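PDB 5BKE: alpha-ketoglutarate-dependent 2,4-dichlorophenoxyacetate dioxygenase from Bradyrhizobium diazoefficiens, which probably catalyses the metal- and 2-oxoglutarate-dependent oxidation of aryloxyalkanoate herbicides, such as 2,4-dichlorophenoxyacetate. Local coordinates for residues R31-E34 with S35-K39; D156-K159 with A160-D164; H169-M172 with Y173-S177; G217-A220 with S221-V224. All blocks are in the same frame, centred on the assembly; numbering follows the deposited sequence.

Contact 1: R31-E34 with S35-K39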
loop_
_atom_site.group_PDB
_atom_site.type_symbol
_atom_site.label_atom_id
_atom_site.label_comp_id
_atom_site.label_asym_id
_atom_site.label_seq_id
_atom_site.Cartn_x
_atom_site.Cartn_y
_atom_site.Cartn_z
ATOM N N ARG C 31 27.789 -11.275 27.300
ATOM C CA ARG C 31 26.464 -10.776 26.922
ATOM C C ARG C 31 26.349 -10.611 25.389
ATOM O O ARG C 31 25.388 -11.089 24.780
ATOM C CB ARG C 31 26.207 -9.453 27.651
ATOM C CG ARG C 31 24.772 -9.220 28.092
ATOM C CD ARG C 31 24.671 -8.485 29.439
ATOM N NE ARG C 31 25.473 -7.257 29.462
ATOM C CZ ARG C 31 26.420 -6.959 30.364
ATOM N NH1 ARG C 31 26.688 -7.772 31.390
ATOM N NH2 ARG C 31 27.088 -5.812 30.251
ATOM N N GLU C 32 27.357 -9.983 24.783
ATOM C CA GLU C 32 27.430 -9.795 23.318
ATOM C C GLU C 32 27.441 -11.096 22.528
ATOM O O GLU C 32 26.714 -11.215 21.522
ATOM C CB GLU C 32 28.631 -8.932 22.917
ATOM C CG GLU C 32 28.519 -7.464 23.311
ATOM C CD GLU C 32 27.307 -6.802 22.698
ATOM O OE1 GLU C 32 27.393 -6.392 21.515
ATOM O OE2 GLU C 32 26.264 -6.707 23.391
ATOM N N VAL C 33 28.249 -12.065 22.983
ATOM C CA VAL C 33 28.350 -13.356 22.293
ATOM C C VAL C 33 27.005 -14.069 22.339
ATOM O O VAL C 33 26.532 -14.583 21.306
ATOM C CB VAL C 33 29.478 -14.257 22.849
ATOM C CG1 VAL C 33 29.435 -15.646 22.213
ATOM C CG2 VAL C 33 30.841 -13.607 22.632
ATOM N N GLU C 34 26.375 -14.074 23.517
ATOM C CA GLU C 34 25.075 -14.739 23.657
ATOM C C GLU C 34 23.960 -14.090 22.788
ATOM O O GLU C 34 23.159 -14.821 22.183
ATOM C CB GLU C 34 24.646 -14.874 25.125
ATOM C CG GLU C 34 23.361 -15.669 25.263
ATOM C CD GLU C 34 23.140 -16.304 26.628
ATOM O OE1 GLU C 34 23.877 -15.985 27.594
ATOM O OE2 GLU C 34 22.190 -17.123 26.721
ATOM N N SER C 35 23.910 -12.750 22.734
ATOM C CA SER C 35 22.954 -12.053 21.843
ATOM C C SER C 35 23.198 -12.401 20.385
ATOM O O SER C 35 22.233 -12.609 19.630
ATOM C CB SER C 35 22.976 -10.534 22.015
ATOM O OG SER C 35 22.827 -10.191 23.374
ATOM N N ALA C 36 24.480 -12.491 20.003
ATOM C CA ALA C 36 24.876 -12.921 18.658
ATOM C C ALA C 36 24.427 -14.357 18.387
ATOM O O ALA C 36 24.039 -14.690 17.267
ATOM C CB ALA C 36 26.374 -12.780 18.470
ATOM N N MET C 37 24.474 -15.197 19.425
ATOM C CA MET C 37 23.988 -16.574 19.330
ATOM C C MET C 37 22.480 -16.588 19.125
ATOM O O MET C 37 21.982 -17.369 18.325
ATOM C CB MET C 37 24.385 -17.406 20.566
ATOM C CG MET C 37 25.867 -17.786 20.644
ATOM S SD MET C 37 26.439 -18.880 19.318
ATOM C CE MET C 37 25.776 -20.445 19.868
ATOM N N ASP C 38 21.761 -15.723 19.846
ATOM C CA ASP C 38 20.310 -15.563 19.646
ATOM C C ASP C 38 19.990 -15.135 18.200
ATOM O O ASP C 38 19.151 -15.752 17.538
ATOM C CB ASP C 38 19.712 -14.559 20.646
ATOM C CG ASP C 38 19.859 -14.999 22.107
ATOM O OD1 ASP C 38 19.863 -16.216 22.403
ATOM O OD2 ASP C 38 19.959 -14.094 22.967
ATOM N N LYS C 39 20.683 -14.097 17.725
ATOM C CA LYS C 39 20.494 -13.568 16.369
ATOM C C LYS C 39 20.960 -14.537 15.256
ATOM O O LYS C 39 20.150 -14.995 14.447
ATOM C CB LYS C 39 21.173 -12.197 16.252
ATOM C CG LYS C 39 20.953 -11.490 14.913
ATOM C CD LYS C 39 21.521 -10.079 14.937
ATOM C CE LYS C 39 21.352 -9.401 13.581
ATOM N NZ LYS C 39 21.618 -7.937 13.720
HETATM O O HOH W 1 20.155 -17.542 24.820
#
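Glu-34 OE2 is gripped from two quarters: it forms a salt bridge with Lys-126, and it accepts a hydrogen bond from a water, 2.8 Å away, that also donates to Asp-38 OD1. The water thus bridges two acidic side chains one helical turn apart. Glu-34 OE2 and Asp-38 OD1 stand 5.0 Å from each other, and the shared water, together with the salt bridge from Lys-126, probably eases the repulsion between the carboxylates. The two residues reach this water by different routes. Glu-34 carries CG trans to its N (chi1 -175°) and runs on extended, whereas Asp-38 keeps CG beside its own N (chi1 -62°) and leans back over the preceding turn, with CG 3.3 Å from Glu-34 O. That carbonyl also receives the backbone bond from Asp-38 N at 2.9 Å, and Ser-35, Ala-36 and Met-37 each donate to the carbonyl four residues earlier in the same way.

A different face of the helix is apolar. Met-37 folds at chi2 and chi3, its CG lying 3.3 Å from Val-33 O and 4.4 Å from Val-33 CG1, and both residues rest on Leu-43. The helix is therefore amphipathic, as suits the connecting helix of a beta-alpha-beta unit: helix 27-40 links the parallel strands 14-17 and 42-45 and lays its oily side on the second of them.

Contact 2: D156-K159 with A160-D164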
loop_
_atom_site.group_PDB
_atom_site.type_symbol
_atom_site.label_atom_id
_atom_site.label_comp_id
_atom_site.label_asym_id
_atom_site.label_seq_id
_atom_site.Cartn_x
_atom_site.Cartn_y
_atom_site.Cartn_z
ATOM N N ASP C 156 0.782 -21.961 5.120
ATOM C CA ASP C 156 -0.172 -21.918 6.241
ATOM C C ASP C 156 -0.713 -23.284 6.650
ATOM O O ASP C 156 -0.786 -23.586 7.838
ATOM C CB ASP C 156 -1.348 -20.982 5.914
ATOM C CG ASP C 156 -0.900 -19.570 5.567
ATOM O OD1 ASP C 156 -0.306 -18.896 6.439
ATOM O OD2 ASP C 156 -1.144 -19.136 4.417
ATOM N N GLU C 157 -1.084 -24.090 5.654
ATOM C CA GLU C 157 -1.667 -25.419 5.859
ATOM C C GLU C 157 -0.689 -26.352 6.569
ATOM O O GLU C 157 -1.087 -27.083 7.475
ATOM C CB GLU C 157 -2.130 -26.050 4.532
ATOM C CG GLU C 157 -3.115 -25.218 3.716
ATOM C CD GLU C 157 -2.445 -24.406 2.613
ATOM O OE1 GLU C 157 -2.156 -24.985 1.541
ATOM O OE2 GLU C 157 -2.216 -23.189 2.807
ATOM N N THR C 158 0.579 -26.310 6.150
ATOM C CA THR C 158 1.666 -27.064 6.786
ATOM C C THR C 158 1.885 -26.583 8.228
ATOM O O THR C 158 1.880 -27.397 9.161
ATOM C CB THR C 158 2.980 -26.991 5.961
ATOM O OG1 THR C 158 2.717 -27.369 4.605
ATOM C CG2 THR C 158 4.051 -27.933 6.528
ATOM N N LYS C 159 2.037 -25.266 8.397
ATOM C CA LYS C 159 2.195 -24.644 9.715
ATOM C C LYS C 159 1.069 -25.013 10.685
ATOM O O LYS C 159 1.330 -25.299 11.860
ATOM C CB LYS C 159 2.321 -23.122 9.596
ATOM C CG LYS C 159 3.647 -22.658 9.033
ATOM C CD LYS C 159 3.747 -21.148 9.037
ATOM C CE LYS C 159 4.990 -20.741 8.270
ATOM N NZ LYS C 159 5.080 -19.292 7.960
ATOM N N ALA C 160 -0.169 -25.020 10.183
ATOM C CA ALA C 160 -1.342 -25.385 10.984
ATOM C C ALA C 160 -1.368 -26.886 11.307
ATOM O O ALA C 160 -1.777 -27.266 12.402
ATOM C CB ALA C 160 -2.633 -24.950 10.293
ATOM N N GLU C 161 -0.931 -27.713 10.350
ATOM C CA GLU C 161 -0.849 -29.171 10.509
ATOM C C GLU C 161 0.164 -29.568 11.596
ATOM O O GLU C 161 -0.143 -30.393 12.463
ATOM C CB GLU C 161 -0.512 -29.847 9.162
ATOM C CG GLU C 161 -0.244 -31.360 9.221
ATOM C CD GLU C 161 0.341 -31.953 7.935
ATOM O OE1 GLU C 161 0.849 -31.201 7.061
ATOM O OE2 GLU C 161 0.300 -33.199 7.799
ATOM N N ILE C 162 1.348 -28.959 11.558
ATOM C CA ILE C 162 2.466 -29.360 12.422
ATOM C C ILE C 162 2.492 -28.739 13.833
ATOM O O ILE C 162 3.192 -29.239 14.713
ATOM C CB ILE C 162 3.838 -29.177 11.708
ATOM C CG1 ILE C 162 4.149 -27.690 11.456
ATOM C CG2 ILE C 162 3.892 -30.022 10.427
ATOM C CD1 ILE C 162 5.552 -27.415 10.962
ATOM N N GLU C 163 1.706 -27.678 14.046
ATOM C CA GLU C 163 1.796 -26.832 15.251
ATOM C C GLU C 163 1.898 -27.585 16.589
ATOM O O GLU C 163 2.765 -27.268 17.408
ATOM C CB GLU C 163 0.662 -25.780 15.267
ATOM C CG GLU C 163 0.595 -24.854 16.492
ATOM C CD GLU C 163 1.799 -23.925 16.659
ATOM O OE1 GLU C 163 2.336 -23.414 15.651
ATOM O OE2 GLU C 163 2.212 -23.682 17.820
ATOM N N ASP C 164 1.036 -28.581 16.792
ATOM C CA ASP C 164 0.951 -29.283 18.083
ATOM C C ASP C 164 1.531 -30.697 18.061
ATOM O O ASP C 164 1.434 -31.423 19.053
ATOM C CB ASP C 164 -0.495 -29.298 18.600
ATOM C CG ASP C 164 -1.036 -27.895 18.868
ATOM O OD1 ASP C 164 -0.519 -27.212 19.775
ATOM O OD2 ASP C 164 -1.972 -27.471 18.163
HETATM O O HOH W 2 3.355 -24.371 13.402
#
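Lys-159 O and Glu-163 OE1 share a water that donates to both, 2.7 Å from Lys-159 O and 2.6 Å from Glu-163 OE1. The glutamate oxygen is held again by a salt bridge to Lys-208. A bend at chi2 (64°) turns the carboxylate so that OE1 faces the water. The amide bonds of the regular turns come next: Ala-160 N donates to Asp-156 O at 2.8 Å, Glu-161 N to Glu-157 O, and Ile-162 N to Thr-158 O, the last nearly along the C=O axis.

This is the i to i+4 pattern of a short alpha-helix, 156-162, lying at the surface against strand 194-201 of the four-stranded antiparallel sheet. The extended chain of Lys-159 ends with NZ hydrogen-bonded to Asp-152 O.

Packing centres on Ile-162, the buried residue of the group. Its CG1 sits between the backbone N and the carbonyl carbon (chi1 67°), close over Thr-158 O at 3.2 Å, while its CG2 meets Thr-158 CG2 at 4.4 Å. An alanine here would probably open a gap in front of Leu-198 and Val-199 of strand 194-201 and of Leu-154 in the loop before the helix. Farther out, Glu-161 OE2 makes a long, weak ion pair with Arg-268 of the second subunit.

Contact 3: H169-M172 with Y173-S177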
loop_
_atom_site.group_PDB
_atom_site.type_symbol
_atom_site.label_atom_id
_atom_site.label_comp_id
_atom_site.label_asym_id
_atom_site.label_seq_id
_atom_site.Cartn_x
_atom_site.Cartn_y
_atom_site.Cartn_z
ATOM N N HIS C 169 12.168 -38.899 20.245
ATOM C CA HIS C 169 13.592 -38.868 19.926
ATOM C C HIS C 169 14.351 -39.941 20.714
ATOM O O HIS C 169 14.176 -40.070 21.933
ATOM C CB HIS C 169 14.211 -37.526 20.287
ATOM C CG HIS C 169 13.751 -36.371 19.452
ATOM N ND1 HIS C 169 14.617 -35.631 18.675
ATOM C CD2 HIS C 169 12.534 -35.786 19.321
ATOM C CE1 HIS C 169 13.951 -34.649 18.092
ATOM N NE2 HIS C 169 12.687 -34.716 18.474
ATOM N N SER C 170 15.207 -40.678 20.008
ATOM C CA SER C 170 16.097 -41.668 20.601
ATOM C C SER C 170 17.331 -41.871 19.726
ATOM O O SER C 170 17.226 -41.884 18.489
ATOM C CB SER C 170 15.370 -43.006 20.754
ATOM O OG SER C 170 16.252 -44.015 21.208
ATOM N N LEU C 171 18.482 -42.073 20.373
ATOM C CA LEU C 171 19.700 -42.528 19.679
ATOM C C LEU C 171 19.492 -43.820 18.890
ATOM O O LEU C 171 20.162 -44.045 17.881
ATOM C CB LEU C 171 20.880 -42.672 20.640
ATOM C CG LEU C 171 21.615 -41.372 20.981
ATOM C CD1 LEU C 171 22.367 -41.481 22.299
ATOM C CD2 LEU C 171 22.548 -40.927 19.860
ATOM N N MET C 172 18.537 -44.640 19.325
ATOM C CA MET C 172 18.182 -45.876 18.619
ATOM C C MET C 172 17.534 -45.628 17.248
ATOM O O MET C 172 17.637 -46.471 16.350
ATOM C CB MET C 172 17.274 -46.755 19.486
ATOM C CG MET C 172 17.881 -47.198 20.815
ATOM S SD MET C 172 16.920 -48.475 21.679
ATOM C CE MET C 172 15.548 -47.544 22.367
ATOM N N TYR C 173 16.859 -44.486 17.087
ATOM C CA TYR C 173 16.249 -44.129 15.795
ATOM C C TYR C 173 17.283 -43.663 14.762
ATOM O O TYR C 173 17.260 -44.114 13.609
ATOM C CB TYR C 173 15.160 -43.072 15.958
ATOM C CG TYR C 173 13.844 -43.550 16.540
ATOM C CD1 TYR C 173 13.157 -44.640 15.987
ATOM C CD2 TYR C 173 13.250 -42.872 17.622
ATOM C CE1 TYR C 173 11.937 -45.060 16.510
ATOM C CE2 TYR C 173 12.030 -43.285 18.152
ATOM C CZ TYR C 173 11.375 -44.377 17.592
ATOM O OH TYR C 173 10.164 -44.795 18.108
ATOM N N SER C 174 18.184 -42.776 15.185
ATOM C CA SER C 174 19.238 -42.264 14.316
ATOM C C SER C 174 20.237 -43.345 13.905
ATOM O O SER C 174 20.598 -43.430 12.727
ATOM C CB SER C 174 19.958 -41.085 14.956
ATOM O OG SER C 174 20.494 -41.433 16.215
ATOM N N ARG C 175 20.669 -44.161 14.869
ATOM C CA ARG C 175 21.592 -45.261 14.591
ATOM C C ARG C 175 20.879 -46.379 13.851
ATOM O O ARG C 175 21.469 -47.026 12.998
ATOM C CB ARG C 175 22.281 -45.782 15.862
ATOM C CG ARG C 175 23.065 -44.745 16.655
ATOM C CD ARG C 175 24.002 -43.913 15.794
ATOM N NE ARG C 175 24.690 -42.837 16.524
ATOM C CZ ARG C 175 24.330 -41.551 16.532
ATOM N NH1 ARG C 175 25.059 -40.676 17.211
ATOM N NH2 ARG C 175 23.259 -41.125 15.869
ATOM N N GLY C 176 19.593 -46.557 14.148
ATOM C CA GLY C 176 18.734 -47.503 13.429
ATOM C C GLY C 176 18.569 -47.279 11.937
ATOM O O GLY C 176 18.480 -48.246 11.172
ATOM N N SER C 177 18.516 -46.018 11.508
ATOM C CA SER C 177 18.421 -45.719 10.068
ATOM C C SER C 177 19.733 -46.006 9.323
ATOM O O SER C 177 19.740 -46.133 8.094
ATOM C CB SER C 177 17.927 -44.287 9.814
ATOM O OG SER C 177 18.769 -43.339 10.428
#
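Arg-175 bends back over Leu-171, one turn earlier, and its atoms meet that residue in succession. CB lies 3.4 Å from Leu-171 O and CG 3.2 Å from the same Leu-171 O; a bend at chi2 (-49°) then turns the chain so that the two side chains run side by side and point the same way. At the tip, Leu-171 CD2 sits over one face of the guanidinium, offset toward its rim, 3.8 Å from Arg-175 CZ and 3.7 Å from Arg-175 NH1. The charged group also makes a cation-pi contact with Phe-107, and the side chain comes within about 8 Å of the bound manganese and N-oxalylglycine.

The backbone supports this arm, since Arg-175 N donates to Leu-171 O at 3.1 Å in a nearly straight bond. Ser-174 OG lies near the same carbonyl, but it is also hydrogen-bonded to His-215 ND1; its one proton has two possible acceptors, so the bond to Leu-171 O is uncertain.

Ahead of the helix stands its N-cap, Ser-170. With OG trans to the backbone N, it accepts from Met-172 N at 3.0 Å and pairs with Phe-191 O as well, while its CB touches Tyr-173 CD2 at 3.8 Å. An alanine at this position removes the hydroxyl, which would probably leave Met-172 N without its capping acceptor and Phe-191 O without its mate.

Helix 171-176 follows strand 166-169 with Ser-170 alone between, Leu-171 also touching Phe-120 and His-215, and Tyr-173 reaching over strand 216-219.

Contact 4: G217-A220 with S221-V224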
loop_
_atom_site.group_PDB
_atom_site.type_symbol
_atom_site.label_atom_id
_atom_site.label_comp_id
_atom_site.label_asym_id
_atom_site.label_seq_id
_atom_site.Cartn_x
_atom_site.Cartn_y
_atom_site.Cartn_z
ATOM N N GLY C 217 12.198 -40.433 15.313
ATOM C CA GLY C 217 11.837 -41.596 14.519
ATOM C C GLY C 217 10.359 -41.819 14.328
ATOM O O GLY C 217 9.967 -42.672 13.537
ATOM N N LYS C 218 9.533 -41.070 15.056
ATOM C CA LYS C 218 8.085 -41.075 14.822
ATOM C C LYS C 218 7.414 -39.813 15.362
ATOM O O LYS C 218 7.960 -39.130 16.235
ATOM C CB LYS C 218 7.422 -42.345 15.392
ATOM C CG LYS C 218 7.224 -42.356 16.902
ATOM C CD LYS C 218 6.390 -43.549 17.361
ATOM C CE LYS C 218 4.915 -43.407 17.000
ATOM N NZ LYS C 218 4.164 -44.650 17.326
ATOM N N ILE C 219 6.237 -39.517 14.813
ATOM C CA ILE C 219 5.323 -38.532 15.375
ATOM C C ILE C 219 4.292 -39.298 16.214
ATOM O O ILE C 219 3.707 -40.281 15.749
ATOM C CB ILE C 219 4.679 -37.647 14.274
ATOM C CG1 ILE C 219 5.760 -36.777 13.605
ATOM C CG2 ILE C 219 3.564 -36.779 14.854
ATOM C CD1 ILE C 219 5.387 -36.173 12.262
ATOM N N ALA C 220 4.098 -38.829 17.444
ATOM C CA ALA C 220 3.282 -39.482 18.466
ATOM C C ALA C 220 1.854 -39.791 18.029
ATOM O O ALA C 220 1.368 -40.893 18.266
ATOM C CB ALA C 220 3.270 -38.638 19.736
ATOM N N SER C 221 1.191 -38.827 17.392
ATOM C CA SER C 221 -0.231 -38.958 17.057
ATOM C C SER C 221 -0.498 -39.622 15.703
ATOM O O SER C 221 -1.656 -39.790 15.310
ATOM C CB SER C 221 -0.921 -37.590 17.135
ATOM O OG SER C 221 -0.317 -36.651 16.255
ATOM N N MET C 222 0.567 -40.002 15.000
ATOM C CA MET C 222 0.455 -40.567 13.651
ATOM C C MET C 222 0.999 -41.994 13.581
ATOM O O MET C 222 1.716 -42.440 14.483
ATOM C CB MET C 222 1.183 -39.673 12.630
ATOM C CG MET C 222 0.616 -38.267 12.496
ATOM S SD MET C 222 1.686 -37.136 11.581
ATOM C CE MET C 222 1.427 -37.666 9.886
ATOM N N SER C 223 0.645 -42.699 12.505
ATOM C CA SER C 223 1.263 -43.972 12.149
ATOM C C SER C 223 2.736 -43.739 11.816
ATOM O O SER C 223 3.097 -42.672 11.278
ATOM C CB SER C 223 0.559 -44.598 10.950
ATOM O OG SER C 223 1.005 -44.010 9.735
ATOM N N VAL C 224 3.570 -44.733 12.134
ATOM C CA VAL C 224 5.017 -44.641 11.904
ATOM C C VAL C 224 5.331 -44.314 10.423
ATOM O O VAL C 224 6.112 -43.395 10.182
ATOM C CB VAL C 224 5.814 -45.873 12.448
ATOM C CG1 VAL C 224 7.321 -45.657 12.335
ATOM C CG2 VAL C 224 5.452 -46.169 13.903
HETATM O O HOH W 3 4.556 -41.390 13.212
#
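Ile-219 and Met-222 are brought together by their torsions: Ile-219 holds CG1 beside its N (chi1 -66°), which sends CG2 to the position trans to that N, and Met-222 runs out extended before folding at chi3 (76°). The two side chains consequently lie side by side and point the same way, with Met-222 SD 3.8 Å from Ile-219 CG2 and 3.9 Å from Ile-219 CD1. The sulfur meets both the branch methyl and the end of the longer arm.

Between the two residues the chain reverses in a type I beta turn from Ile-219 to Met-222. Met-222 N closes it by donating to Ile-219 O at 3.2 Å, approaching from well above the carbonyl plane. The same oxygen lies 2.9 Å from a water, which makes a weak bond to Ser-223 O on the returning limb; the water has more acceptors nearby than protons to give.

Farther back, the Lys-218 side chain crosses that of Val-224 at about a right angle. Lys-218 NZ comes 4.0 Å from Val-224 CG2, so this is packing against a methyl, while Val-224 CG1 lies near Gly-217 O, itself bonded to Arg-228 NE. Gly-179 of the second subunit packs on Val-224. Ser-223 is the N-cap of the helix that follows, and its OG pairs with Glu-226 OE1.

The turn therefore continues strand 216-219, at an edge of the four-stranded antiparallel sheet beside strand 166-169; the 221-224 limb runs back at 149° to 217-220 and leads into helix 224-238, where Leu-230 packs against both Ile-219 and Met-222.

In the fold
Four local contacts illustrate how chemistry follows burial. Contact 3 is buried and lies nearest the manganese, with several of its side-chain polar atoms bonded to other parts of the chain. Contact 2 is a surface helix rich in acidic side chains, contacts 1 and 4 intermediate. Contact 1 stands apart, on a helix packed against the seven-stranded mixed sheet. The other three are tied to the four-stranded antiparallel sheet: contact 2 packs Ile-162 on strand 194-201, while contacts 3 and 4 extend from neighbouring strands 166-169 and 216-219. Those two touch through Tyr-173 and Gly-217. Waters link contacts 1 and 2, and less firmly contact 4; contacts 3 and 4 each place a serine at a helix N-cap.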